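PfVFT1 (Plasmodium falciparum, PDB 5JKQ) has the bi-lobed Venus flytrap architecture of solute-binding proteins and probably binds a small solute between its lobes. Local coordinates at residues 17-22 and 57-62; 42-47 and 175-180; 80-85 and 148-153; 89-94 and 101-106. The protein carries 3 engineered substitutions. One frame throughout, in Å; residues are numbered along the deposited sequence.

Contact 1 (17-22 and 57-62); sequences IDIYHA and ADINVK. Engineered in segment 57-62: Ala57 (natural residue Ser).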
loop_
_atom_site.group_PDB
_atom_site.type_symbol
_atom_site.label_atom_id
_atom_site.label_comp_id
_atom_site.label_asym_id
_atom_site.label_seq_id
_atom_site.Cartn_x
_atom_site.Cartn_y
_atom_site.Cartn_z
ATOM N N ILE A 17 9.401 -11.562 -7.933
ATOM C CA ILE A 17 9.348 -10.133 -7.642
ATOM C C ILE A 17 9.660 -9.312 -8.891
ATOM O O ILE A 17 9.045 -8.273 -9.127
ATOM C CB ILE A 17 10.337 -9.759 -6.511
ATOM C CG1 ILE A 17 9.883 -10.382 -5.193
ATOM C CG2 ILE A 17 10.438 -8.241 -6.329
ATOM C CD1 ILE A 17 10.979 -10.505 -4.167
ATOM N N ASP A 18 10.612 -9.783 -9.688
ATOM C CA ASP A 18 11.049 -9.045 -10.868
ATOM C C ASP A 18 9.983 -9.028 -11.962
ATOM O O ASP A 18 9.694 -7.977 -12.532
ATOM C CB ASP A 18 12.348 -9.636 -11.417
ATOM C CG ASP A 18 13.508 -9.492 -10.450
ATOM O OD1 ASP A 18 13.490 -8.550 -9.629
ATOM O OD2 ASP A 18 14.441 -10.319 -10.514
ATOM N N ILE A 19 9.405 -10.186 -12.261
ATOM C CA ILE A 19 8.369 -10.251 -13.283
ATOM C C ILE A 19 7.132 -9.502 -12.797
ATOM O O ILE A 19 6.387 -8.927 -13.589
ATOM C CB ILE A 19 8.014 -11.711 -13.647
ATOM C CG1 ILE A 19 7.268 -11.755 -14.982
ATOM C CG2 ILE A 19 7.209 -12.387 -12.530
ATOM C CD1 ILE A 19 7.327 -13.104 -15.667
ATOM N N TYR A 20 6.935 -9.500 -11.483
ATOM C CA TYR A 20 5.870 -8.728 -10.857
ATOM C C TYR A 20 6.092 -7.234 -11.091
ATOM O O TYR A 20 5.179 -6.524 -11.512
ATOM C CB TYR A 20 5.805 -9.056 -9.364
ATOM C CG TYR A 20 5.113 -8.033 -8.492
ATOM C CD1 TYR A 20 3.738 -8.065 -8.299
ATOM C CD2 TYR A 20 5.845 -7.057 -7.830
ATOM C CE1 TYR A 20 3.111 -7.137 -7.488
ATOM C CE2 TYR A 20 5.229 -6.128 -7.020
ATOM C CZ TYR A 20 3.865 -6.170 -6.849
ATOM O OH TYR A 20 3.266 -5.239 -6.037
ATOM N N HIS A 21 7.311 -6.767 -10.838
ATOM C CA HIS A 21 7.655 -5.364 -11.064
ATOM C C HIS A 21 7.599 -5.016 -12.544
ATOM O O HIS A 21 7.222 -3.903 -12.919
ATOM C CB HIS A 21 9.049 -5.054 -10.519
ATOM C CG HIS A 21 9.110 -4.968 -9.028
ATOM N ND1 HIS A 21 10.286 -5.110 -8.323
ATOM C CD2 HIS A 21 8.144 -4.743 -8.107
ATOM C CE1 HIS A 21 10.040 -4.983 -7.032
ATOM N NE2 HIS A 21 8.748 -4.762 -6.874
ATOM N N ALA A 22 7.985 -5.971 -13.381
ATOM C CA ALA A 22 7.986 -5.765 -14.821
ATOM C C ALA A 22 6.564 -5.612 -15.349
ATOM O O ALA A 22 6.313 -4.834 -16.270
ATOM C CB ALA A 22 8.687 -6.912 -15.512
ATOM N N ALA A 57 9.514 -7.989 -21.216
ATOM C CA ALA A 57 9.966 -8.717 -22.395
ATOM C C ALA A 57 11.271 -9.477 -22.145
ATOM O O ALA A 57 11.484 -10.551 -22.708
ATOM C CB ALA A 57 10.135 -7.758 -23.560
ATOM N N ASP A 58 12.134 -8.924 -21.298
ATOM C CA ASP A 58 13.445 -9.513 -21.043
ATOM C C ASP A 58 13.402 -10.684 -20.064
ATOM O O ASP A 58 14.235 -11.586 -20.138
ATOM C CB ASP A 58 14.407 -8.453 -20.504
ATOM C CG ASP A 58 14.619 -7.308 -21.470
ATOM O OD1 ASP A 58 14.374 -7.496 -22.679
ATOM O OD2 ASP A 58 15.038 -6.223 -21.016
ATOM N N ILE A 59 12.437 -10.668 -19.149
ATOM C CA ILE A 59 12.424 -11.615 -18.037
ATOM C C ILE A 59 12.300 -13.061 -18.511
ATOM O O ILE A 59 11.464 -13.391 -19.354
ATOM C CB ILE A 59 11.272 -11.313 -17.044
ATOM C CG1 ILE A 59 11.342 -9.864 -16.552
ATOM C CG2 ILE A 59 11.314 -12.265 -15.847
ATOM C CD1 ILE A 59 12.645 -9.488 -15.870
ATOM N N ASN A 60 13.148 -13.912 -17.943
ATOM C CA ASN A 60 13.126 -15.344 -18.204
ATOM C C ASN A 60 11.841 -15.971 -17.681
ATOM O O ASN A 60 11.525 -15.853 -16.498
ATOM C CB ASN A 60 14.346 -16.005 -17.556
ATOM C CG ASN A 60 14.359 -17.511 -17.720
ATOM O OD1 ASN A 60 13.803 -18.052 -18.675
ATOM N ND2 ASN A 60 15.001 -18.197 -16.784
ATOM N N VAL A 61 11.102 -16.626 -18.570
ATOM C CA VAL A 61 9.841 -17.268 -18.204
ATOM C C VAL A 61 9.959 -18.783 -18.320
ATOM O O VAL A 61 8.963 -19.489 -18.471
ATOM C CB VAL A 61 8.677 -16.773 -19.085
ATOM C CG1 VAL A 61 8.441 -15.299 -18.857
ATOM C CG2 VAL A 61 8.951 -17.046 -20.562
ATOM N N LYS A 62 11.192 -19.268 -18.244
ATOM C CA LYS A 62 11.473 -20.692 -18.325
ATOM C C LYS A 62 11.313 -21.321 -16.939
ATOM O O LYS A 62 11.551 -20.663 -15.925
ATOM C CB LYS A 62 12.883 -20.904 -18.882
ATOM C CG LYS A 62 13.224 -22.325 -19.277
ATOM C CD LYS A 62 14.389 -22.334 -20.260
ATOM C CE LYS A 62 15.113 -23.671 -20.283
ATOM N NZ LYS A 62 14.183 -24.818 -20.476
#

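Contact 2 (42-47 and 175-180); sequences VDYSVI and IKHSNK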
loop_
_atom_site.group_PDB
_atom_site.type_symbol
_atom_site.label_atom_id
_atom_site.label_comp_id
_atom_site.label_asym_id
_atom_site.label_seq_id
_atom_site.Cartn_x
_atom_site.Cartn_y
_atom_site.Cartn_z
ATOM N N VAL A 42 -10.910 5.824 -7.516
ATOM C CA VAL A 42 -10.160 5.764 -6.266
ATOM C C VAL A 42 -8.987 6.739 -6.320
ATOM O O VAL A 42 -8.453 7.030 -7.392
ATOM C CB VAL A 42 -9.651 4.335 -5.968
ATOM C CG1 VAL A 42 -10.818 3.421 -5.614
ATOM C CG2 VAL A 42 -8.865 3.773 -7.145
ATOM N N ASP A 43 -8.602 7.248 -5.154
ATOM C CA ASP A 43 -7.617 8.319 -5.064
ATOM C C ASP A 43 -6.213 7.773 -4.808
ATOM O O ASP A 43 -5.614 8.036 -3.764
ATOM C CB ASP A 43 -8.023 9.299 -3.960
ATOM C CG ASP A 43 -7.273 10.617 -4.036
ATOM O OD1 ASP A 43 -6.623 10.885 -5.068
ATOM O OD2 ASP A 43 -7.349 11.395 -3.062
ATOM N N TYR A 44 -5.695 7.016 -5.772
ATOM C CA TYR A 44 -4.349 6.460 -5.683
ATOM C C TYR A 44 -3.463 6.991 -6.800
ATOM O O TYR A 44 -3.943 7.303 -7.891
ATOM C CB TYR A 44 -4.385 4.932 -5.751
ATOM C CG TYR A 44 -5.084 4.261 -4.592
ATOM C CD1 TYR A 44 -4.577 4.350 -3.302
ATOM C CD2 TYR A 44 -6.235 3.514 -4.793
ATOM C CE1 TYR A 44 -5.209 3.728 -2.244
ATOM C CE2 TYR A 44 -6.873 2.888 -3.744
ATOM C CZ TYR A 44 -6.356 2.997 -2.469
ATOM O OH TYR A 44 -6.992 2.376 -1.420
ATOM N N SER A 45 -2.165 7.082 -6.520
ATOM C CA SER A 45 -1.173 7.425 -7.532
ATOM C C SER A 45 -0.233 6.244 -7.748
ATOM O O SER A 45 0.068 5.503 -6.812
ATOM C CB SER A 45 -0.386 8.673 -7.121
ATOM O OG SER A 45 0.429 8.416 -5.991
ATOM N N VAL A 46 0.221 6.069 -8.986
ATOM C CA VAL A 46 1.137 4.985 -9.323
ATOM C C VAL A 46 2.577 5.408 -9.078
ATOM O O VAL A 46 2.873 6.600 -8.993
ATOM C CB VAL A 46 0.986 4.538 -10.794
ATOM C CG1 VAL A 46 -0.377 3.905 -11.012
ATOM C CG2 VAL A 46 1.216 5.709 -11.754
ATOM N N ILE A 47 3.465 4.424 -8.966
ATOM C CA ILE A 47 4.881 4.689 -8.734
ATOM C C ILE A 47 5.396 5.678 -9.781
ATOM O O ILE A 47 5.111 5.552 -10.972
ATOM C CB ILE A 47 5.719 3.381 -8.754
ATOM C CG1 ILE A 47 7.207 3.693 -8.578
ATOM C CG2 ILE A 47 5.486 2.595 -10.041
ATOM C CD1 ILE A 47 7.949 2.670 -7.731
ATOM N N ILE A 175 1.911 1.576 -5.517
ATOM C CA ILE A 175 0.719 2.408 -5.431
ATOM C C ILE A 175 0.696 3.139 -4.094
ATOM O O ILE A 175 0.934 2.543 -3.043
ATOM C CB ILE A 175 -0.562 1.563 -5.598
ATOM C CG1 ILE A 175 -0.596 0.943 -6.996
ATOM C CG2 ILE A 175 -1.813 2.411 -5.385
ATOM C CD1 ILE A 175 -1.646 -0.136 -7.175
ATOM N N LYS A 176 0.414 4.437 -4.151
ATOM C CA LYS A 176 0.383 5.282 -2.963
ATOM C C LYS A 176 -0.933 6.042 -2.853
ATOM O O LYS A 176 -1.636 6.233 -3.847
ATOM C CB LYS A 176 1.539 6.287 -2.989
ATOM C CG LYS A 176 2.895 5.694 -3.333
ATOM C CD LYS A 176 3.968 6.770 -3.308
ATOM C CE LYS A 176 5.272 6.285 -3.922
ATOM N NZ LYS A 176 6.418 6.439 -2.985
ATOM N N HIS A 177 -1.263 6.464 -1.636
ATOM C CA HIS A 177 -2.281 7.486 -1.432
ATOM C C HIS A 177 -1.675 8.580 -0.561
ATOM O O HIS A 177 -0.734 8.332 0.193
ATOM C CB HIS A 177 -3.556 6.900 -0.808
ATOM C CG HIS A 177 -3.451 6.605 0.657
ATOM N ND1 HIS A 177 -3.234 5.334 1.145
ATOM C CD2 HIS A 177 -3.573 7.407 1.741
ATOM C CE1 HIS A 177 -3.207 5.369 2.465
ATOM N NE2 HIS A 177 -3.409 6.615 2.853
ATOM N N SER A 178 -2.198 9.794 -0.688
ATOM C CA SER A 178 -1.633 10.942 0.009
ATOM C C SER A 178 -2.359 11.218 1.323
ATOM O O SER A 178 -3.440 10.686 1.573
ATOM C CB SER A 178 -1.682 12.180 -0.886
ATOM O OG SER A 178 -0.889 13.222 -0.347
ATOM N N ASN A 179 -1.745 12.050 2.157
ATOM C CA ASN A 179 -2.319 12.440 3.438
ATOM C C ASN A 179 -2.637 13.930 3.465
ATOM O O ASN A 179 -1.741 14.768 3.359
ATOM C CB ASN A 179 -1.364 12.082 4.578
ATOM C CG ASN A 179 -1.139 10.592 4.698
ATOM O OD1 ASN A 179 -1.844 9.907 5.435
ATOM N ND2 ASN A 179 -0.159 10.080 3.965
ATOM N N LYS A 180 -3.918 14.253 3.597
ATOM C CA LYS A 180 -4.350 15.641 3.628
ATOM C C LYS A 180 -4.353 16.163 5.060
ATOM O O LYS A 180 -4.480 15.394 6.014
ATOM C CB LYS A 180 -5.735 15.784 2.996
ATOM C CG LYS A 180 -5.818 15.183 1.601
ATOM C CD LYS A 180 -7.163 15.447 0.957
ATOM C CE LYS A 180 -7.289 14.735 -0.379
ATOM N NZ LYS A 180 -6.224 15.137 -1.341
#

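Contact 3 (80-85 and 148-153); sequences IGALKN and DNYFLS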
loop_
_atom_site.group_PDB
_atom_site.type_symbol
_atom_site.label_atom_id
_atom_site.label_comp_id
_atom_site.label_asym_id
_atom_site.label_seq_id
_atom_site.Cartn_x
_atom_site.Cartn_y
_atom_site.Cartn_z
ATOM N N ILE A 80 -2.437 -16.014 -3.376
ATOM C CA ILE A 80 -2.288 -14.696 -2.768
ATOM C C ILE A 80 -2.966 -14.677 -1.403
ATOM O O ILE A 80 -4.034 -15.262 -1.219
ATOM C CB ILE A 80 -2.877 -13.577 -3.669
ATOM C CG1 ILE A 80 -1.975 -13.328 -4.879
ATOM C CG2 ILE A 80 -3.006 -12.256 -2.912
ATOM C CD1 ILE A 80 -2.080 -14.356 -5.964
ATOM N N GLY A 81 -2.331 -13.998 -0.453
ATOM C CA GLY A 81 -2.856 -13.878 0.894
ATOM C C GLY A 81 -3.415 -12.496 1.170
ATOM O O GLY A 81 -2.829 -11.487 0.776
ATOM N N ALA A 82 -4.556 -12.455 1.849
ATOM C CA ALA A 82 -5.166 -11.197 2.262
ATOM C C ALA A 82 -5.854 -11.372 3.611
ATOM O O ALA A 82 -6.176 -12.489 4.008
ATOM C CB ALA A 82 -6.155 -10.720 1.214
ATOM N N LEU A 83 -6.066 -10.266 4.320
ATOM C CA LEU A 83 -6.759 -10.302 5.604
ATOM C C LEU A 83 -8.222 -10.687 5.402
ATOM O O LEU A 83 -8.873 -10.199 4.478
ATOM C CB LEU A 83 -6.661 -8.946 6.309
ATOM C CG LEU A 83 -5.254 -8.460 6.667
ATOM C CD1 LEU A 83 -5.288 -6.993 7.057
ATOM C CD2 LEU A 83 -4.656 -9.292 7.793
ATOM N N LYS A 84 -8.738 -11.562 6.264
ATOM C CA LYS A 84 -10.120 -12.027 6.142
ATOM C C LYS A 84 -11.115 -11.025 6.719
ATOM O O LYS A 84 -10.758 -10.178 7.537
ATOM C CB LYS A 84 -10.301 -13.387 6.833
ATOM C CG LYS A 84 -9.889 -13.438 8.297
ATOM C CD LYS A 84 -10.274 -14.777 8.931
ATOM C CE LYS A 84 -9.546 -15.954 8.287
ATOM N NZ LYS A 84 -9.973 -17.263 8.862
ATOM N N ASN A 85 -12.363 -11.134 6.270
ATOM C CA ASN A 85 -13.463 -10.311 6.772
ATOM C C ASN A 85 -13.245 -8.817 6.552
ATOM O O ASN A 85 -13.802 -7.990 7.275
ATOM C CB ASN A 85 -13.691 -10.585 8.262
ATOM C CG ASN A 85 -14.027 -12.037 8.542
ATOM O OD1 ASN A 85 -14.835 -12.644 7.839
ATOM N ND2 ASN A 85 -13.400 -12.604 9.567
ATOM N N ASP A 148 -1.493 -9.635 -0.777
ATOM C CA ASP A 148 -2.165 -8.687 -1.653
ATOM C C ASP A 148 -1.319 -7.416 -1.736
ATOM O O ASP A 148 -0.418 -7.214 -0.923
ATOM C CB ASP A 148 -3.572 -8.378 -1.134
ATOM C CG ASP A 148 -4.445 -7.708 -2.175
ATOM O OD1 ASP A 148 -4.186 -6.531 -2.501
ATOM O OD2 ASP A 148 -5.400 -8.356 -2.657
ATOM N N ASN A 149 -1.603 -6.562 -2.715
ATOM C CA ASN A 149 -0.817 -5.345 -2.906
ATOM C C ASN A 149 -1.195 -4.208 -1.957
ATOM O O ASN A 149 -0.449 -3.237 -1.834
ATOM C CB ASN A 149 -0.952 -4.842 -4.347
ATOM C CG ASN A 149 -0.486 -5.859 -5.370
ATOM O OD1 ASN A 149 0.706 -6.143 -5.482
ATOM N ND2 ASN A 149 -1.427 -6.399 -6.138
ATOM N N TYR A 150 -2.343 -4.313 -1.291
ATOM C CA TYR A 150 -2.867 -3.181 -0.529
ATOM C C TYR A 150 -2.112 -2.946 0.773
ATOM O O TYR A 150 -2.217 -1.872 1.364
ATOM C CB TYR A 150 -4.369 -3.359 -0.238
ATOM C CG TYR A 150 -4.758 -4.519 0.661
ATOM C CD1 TYR A 150 -4.415 -4.540 2.008
ATOM C CD2 TYR A 150 -5.520 -5.572 0.167
ATOM C CE1 TYR A 150 -4.786 -5.590 2.826
ATOM C CE2 TYR A 150 -5.898 -6.624 0.979
ATOM C CZ TYR A 150 -5.530 -6.628 2.306
ATOM O OH TYR A 150 -5.905 -7.672 3.118
ATOM N N PHE A 151 -1.351 -3.941 1.215
ATOM C CA PHE A 151 -0.642 -3.849 2.488
ATOM C C PHE A 151 0.290 -2.647 2.528
ATOM O O PHE A 151 0.931 -2.313 1.533
ATOM C CB PHE A 151 0.145 -5.131 2.753
ATOM C CG PHE A 151 -0.717 -6.284 3.167
ATOM C CD1 PHE A 151 -1.057 -6.466 4.497
ATOM C CD2 PHE A 151 -1.202 -7.176 2.228
ATOM C CE1 PHE A 151 -1.857 -7.520 4.880
ATOM C CE2 PHE A 151 -2.003 -8.232 2.606
ATOM C CZ PHE A 151 -2.331 -8.404 3.934
ATOM N N LEU A 152 0.347 -1.996 3.685
ATOM C CA LEU A 152 1.179 -0.813 3.860
ATOM C C LEU A 152 2.655 -1.141 3.688
ATOM O O LEU A 152 3.104 -2.240 4.018
ATOM C CB LEU A 152 0.942 -0.193 5.239
ATOM C CG LEU A 152 -0.492 0.233 5.560
ATOM C CD1 LEU A 152 -0.561 0.817 6.959
ATOM C CD2 LEU A 152 -1.016 1.232 4.539
ATOM N N SER A 153 3.406 -0.174 3.174
ATOM C CA SER A 153 4.843 -0.324 2.993
ATOM C C SER A 153 5.577 -0.260 4.331
ATOM O O SER A 153 6.762 -0.583 4.411
ATOM C CB SER A 153 5.371 0.759 2.050
ATOM O OG SER A 153 4.761 0.660 0.774
HETATM O O HOH W 1 -8.438 -8.452 2.812
#

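Contact 4 (89-94 and 101-106); sequences GIIGNY and GFWPDV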
loop_
_atom_site.group_PDB
_atom_site.type_symbol
_atom_site.label_atom_id
_atom_site.label_comp_id
_atom_site.label_asym_id
_atom_site.label_seq_id
_atom_site.Cartn_x
_atom_site.Cartn_y
_atom_site.Cartn_z
ATOM N N GLY A 89 -15.591 -1.653 0.461
ATOM C CA GLY A 89 -16.473 -1.220 -0.606
ATOM C C GLY A 89 -15.821 -1.342 -1.966
ATOM O O GLY A 89 -15.306 -2.401 -2.327
ATOM N N ILE A 90 -15.843 -0.252 -2.724
ATOM C CA ILE A 90 -15.303 -0.254 -4.077
ATOM C C ILE A 90 -13.782 -0.389 -4.046
ATOM O O ILE A 90 -13.171 -0.893 -4.988
ATOM C CB ILE A 90 -15.703 1.031 -4.843
ATOM C CG1 ILE A 90 -15.494 0.852 -6.352
ATOM C CG2 ILE A 90 -14.937 2.256 -4.314
ATOM C CD1 ILE A 90 -16.425 -0.171 -6.996
ATOM N N ILE A 91 -13.181 0.060 -2.950
ATOM C CA ILE A 91 -11.738 -0.029 -2.763
ATOM C C ILE A 91 -11.285 -1.486 -2.740
ATOM O O ILE A 91 -10.162 -1.803 -3.133
ATOM C CB ILE A 91 -11.315 0.694 -1.462
ATOM C CG1 ILE A 91 -11.282 2.200 -1.711
ATOM C CG2 ILE A 91 -9.941 0.228 -0.970
ATOM C CD1 ILE A 91 -11.217 3.030 -0.454
ATOM N N GLY A 92 -12.167 -2.371 -2.285
ATOM C CA GLY A 92 -11.863 -3.788 -2.236
ATOM C C GLY A 92 -12.713 -4.535 -1.228
ATOM O O GLY A 92 -12.678 -4.238 -0.033
ATOM N N ASN A 93 -13.474 -5.508 -1.718
ATOM C CA ASN A 93 -14.341 -6.324 -0.877
ATOM C C ASN A 93 -13.884 -7.779 -0.860
ATOM O O ASN A 93 -13.959 -8.474 -1.875
ATOM C CB ASN A 93 -15.788 -6.229 -1.365
ATOM C CG ASN A 93 -16.772 -6.870 -0.408
ATOM O OD1 ASN A 93 -16.389 -7.395 0.638
ATOM N ND2 ASN A 93 -18.052 -6.817 -0.754
ATOM N N TYR A 94 -13.419 -8.231 0.303
ATOM C CA TYR A 94 -12.888 -9.581 0.462
ATOM C C TYR A 94 -13.806 -10.466 1.305
ATOM O O TYR A 94 -13.390 -11.524 1.782
ATOM C CB TYR A 94 -11.495 -9.529 1.096
ATOM C CG TYR A 94 -10.460 -8.841 0.235
ATOM C CD1 TYR A 94 -10.401 -7.456 0.156
ATOM C CD2 TYR A 94 -9.539 -9.578 -0.498
ATOM C CE1 TYR A 94 -9.458 -6.825 -0.628
ATOM C CE2 TYR A 94 -8.591 -8.956 -1.285
ATOM C CZ TYR A 94 -8.556 -7.580 -1.346
ATOM O OH TYR A 94 -7.612 -6.957 -2.128
ATOM N N GLY A 101 -13.535 -5.338 -6.400
ATOM C CA GLY A 101 -13.109 -3.986 -6.084
ATOM C C GLY A 101 -11.758 -3.661 -6.688
ATOM O O GLY A 101 -11.199 -4.453 -7.449
ATOM N N PHE A 102 -11.231 -2.494 -6.335
ATOM C CA PHE A 102 -10.007 -1.984 -6.940
ATOM C C PHE A 102 -8.801 -2.888 -6.704
ATOM O O PHE A 102 -8.181 -3.361 -7.657
ATOM C CB PHE A 102 -9.700 -0.585 -6.409
ATOM C CG PHE A 102 -8.372 -0.052 -6.855
ATOM C CD1 PHE A 102 -8.190 0.397 -8.153
ATOM C CD2 PHE A 102 -7.303 0.001 -5.976
ATOM C CE1 PHE A 102 -6.965 0.889 -8.566
ATOM C CE2 PHE A 102 -6.075 0.492 -6.383
ATOM C CZ PHE A 102 -5.905 0.937 -7.678
ATOM N N TRP A 103 -8.467 -3.122 -5.439
ATOM C CA TRP A 103 -7.248 -3.851 -5.102
ATOM C C TRP A 103 -7.229 -5.268 -5.678
ATOM O O TRP A 103 -6.199 -5.704 -6.193
ATOM C CB TRP A 103 -7.058 -3.887 -3.584
ATOM C CG TRP A 103 -6.521 -2.599 -3.056
ATOM C CD1 TRP A 103 -7.158 -1.722 -2.232
ATOM C CD2 TRP A 103 -5.238 -2.027 -3.338
ATOM N NE1 TRP A 103 -6.350 -0.641 -1.975
ATOM C CE2 TRP A 103 -5.164 -0.805 -2.641
ATOM C CE3 TRP A 103 -4.142 -2.432 -4.107
ATOM C CZ2 TRP A 103 -4.039 0.017 -2.690
ATOM C CZ3 TRP A 103 -3.025 -1.613 -4.154
ATOM C CH2 TRP A 103 -2.983 -0.405 -3.450
ATOM N N PRO A 104 -8.357 -5.992 -5.597
ATOM C CA PRO A 104 -8.418 -7.268 -6.320
ATOM C C PRO A 104 -8.205 -7.094 -7.822
ATOM O O PRO A 104 -7.473 -7.881 -8.427
ATOM C CB PRO A 104 -9.834 -7.772 -6.022
ATOM C CG PRO A 104 -10.170 -7.171 -4.720
ATOM C CD PRO A 104 -9.521 -5.814 -4.711
ATOM N N ASP A 105 -8.831 -6.078 -8.412
ATOM C CA ASP A 105 -8.688 -5.820 -9.843
ATOM C C ASP A 105 -7.244 -5.497 -10.214
ATOM O O ASP A 105 -6.794 -5.840 -11.306
ATOM C CB ASP A 105 -9.595 -4.667 -10.287
ATOM C CG ASP A 105 -11.015 -5.112 -10.592
ATOM O OD1 ASP A 105 -11.254 -6.329 -10.747
ATOM O OD2 ASP A 105 -11.893 -4.231 -10.691
ATOM N N VAL A 106 -6.529 -4.828 -9.313
ATOM C CA VAL A 106 -5.112 -4.537 -9.523
ATOM C C VAL A 106 -4.315 -5.833 -9.626
ATOM O O VAL A 106 -3.483 -5.991 -10.520
ATOM C CB VAL A 106 -4.534 -3.660 -8.380
ATOM C CG1 VAL A 106 -2.999 -3.619 -8.419
ATOM C CG2 VAL A 106 -5.103 -2.252 -8.452
#

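Contact 1 (17-22 and 57-62)
The helical bond from Ala22 N to Asp18 O, 2.8 Å long, joins two residues that both touch Ile59 of the loop 57-62. No hydrogen bond crosses between the segments, and the contact is made by aliphatic branches. Ile59 sits at the centre, its two branches splitting over the helix surface. With chi1 at -55° its CG2 stands opposite the backbone N and meets Ile19 CB at 4.0 Å, while CG1 lies beside that N and reaches Ala22 CB at 4.1 Å. Ile19 sends CG1 the other way from its own N (chi1 -163°), which carries its CD1 out to Val61 CG1 at 4.0 Å, the two side chains meeting at about a right angle.

The loop before helix 68-75 thus lays Ile59 and Val61 against one side of helix 14-29, in the lobe of the Venus flytrap fold that holds the three-stranded parallel sheet. The loop bends at an Asx turn: Asn60 OD1 accepts from Lys62 N at 2.9 Å, the donor standing well above the carbonyl plane. Arg15 NH1, from the same helix, bonds the carbonyls of both Asn60 and Lys62. His117 NE2 is hydrogen-bonded to Ile59 O, and His117 and Ile118 of helix 102-118 pack against Ile19 and Val61. The carboxylate of Asp18 forms a salt bridge with Lys14.

Contact 2 (42-47 and 175-180)
Ser45 and Lys176 form an antiparallel hydrogen-bonded pair: Ser45 N reaches Lys176 O at 2.9 Å, and Lys176 N returns a bond to Ser45 O that is nearly straight at 172°. Val46 and Ile175 follow as a non-hydrogen-bonded pair, where Ile175 CA makes a CA-H...O contact with Ser45 O. Before this pairing Asp43 centres an inverse gamma turn, closed by a weak bond from Tyr44 N to Val42 O.

The side chain of Tyr44 carries much of the contact: CB lies 3.6 Å from Ile175 CG2, the ring slanted across that methyl, and Lys176 O comes to the ring edge, near its plane, 3.5 Å from Tyr44 CD1. Tyr44 CD1 also touches His177 CB at 3.7 Å, the two side chains running alongside each other in the same direction. A chi1 of 76° turns the His177 imidazole, whose ND1 bonds His276 NE2. On the other face Ser45 OG rests 3.8 Å from Lys176 CB. Asp43 OD2 and Lys180 NZ, 4.3 Å apart, are too distant for a salt bridge; Lys180 also has a weak, long ion pair with Asp269.

Strand 45-46 thus joins the mixed sheet at strand 175-184, which also pairs with 250-253 and 265-281; with 265-281 it runs from lobe to lobe, probably as part of the Venus flytrap's interlobe connection. Val46 packs on helix 32-39, and Tyr44 and Ile175 face helix 102-118, with Tyr44 OH bonded to Trp103 NE1.

Contact 3 (80-85 and 148-153)
Two hydrogen bonds join the segments, one between backbones and one to a phenol. Asp148 N donates to Gly81 O at 2.8 Å, a bond bent to 137° at the hydrogen, and Leu83 N donates to Tyr150 OH at 2.9 Å, lying at the ring edge. The phenol oxygen also has a water at 2.7 Å; that water's separation from Leu83 O is short enough to be doubtful. Within the loop, Asp148 OD1 uses its anti lone pair to accept from Tyr150 N, an Asx turn, while its OD2 bonds Tyr129 and Tyr94.

The site lies where the chain leaves strand 146-147, next to central strand 77-83 of the parallel sheet, so the Gly81 bond carries the strand pairing into the loop. Here the Ile80 CG2 methyl packs against the backbone at Asp148.

Apolar contact gathers round the two rings. A chi1 of 65° places Tyr150 CG between backbone N and carbonyl carbon and swings the phenol towards Leu83; its OH touches Leu83 CB and lies 3.6 Å from Ala82 CB. Phe151 CE1 reaches Leu83 CG at 4.0 Å, and Gly81 O lies at the ring edge, 3.8 Å from Phe151 CE2. Tyr150 CE1 stands 3.7 Å above the centre of the Phe151 ring.

Contact 4 (89-94 and 101-106)
Ile91 CG2 stands opposite its backbone N (chi1 -79°), which brings it to Trp103 CD1 at 3.6 Å. Ile91 O comes closer still to Trp103 CD1, 3.1 Å away and oblique to the indole. Tyr94 turns its CG away from its own carbonyl carbon (chi1 -64°), which sends the phenol end across to Pro104. There Tyr94 OH lies 3.4 Å from Pro104 CD and equally close to Trp103 CB, Tyr94 and Pro104 approaching from opposite directions. Tyr94 OH is hydrogen-bonded to Asp148, and Trp103 NE1 to Tyr44, so both polar tips are engaged outside these segments.

The backbones come very close at Gly92 and Gly101, their CA atoms 4.0 Å apart with no side chain on either. Phe102 N bonds Ile90 O at 2.9 Å, in the carbonyl plane. Trp103 N bonds Ile91 O at 3.2 Å, nearly straight but tilted out of that carbonyl's plane. Phe102 CE2 stands over the centre of the Trp103 ring.

Carbonyls of the preceding loop thus occupy the first two N-H groups of helix 102-118, with Gly101 at the N-cap and Pro104 in the first turn. This helix start lies in the beta-alpha-beta connection from strand 77-83 through helix 102-118 to parallel strand 126-132.

How the contacts relate
Contact 1 closes first along the chain, although its segments alternate with those of contact 2; contact 4 is nested in contact 3, and contact 3 in contact 2. Contacts 3 and 4 are closest, with centres about 11 Å apart, and share the unit of strand 77-83 followed by helix 102-118. Contact 2, about 15 Å from contact 4 between centres, belongs to the other, mixed sheet. Contact 1 is peripheral, about 22 Å from contact 3 centre to centre, but bridged to it by Tyr20 and Asn149. Contact 2 lies on a strand running between the lobes, and packs through Tyr44 on helix 102-118 of the lobe with the parallel sheet.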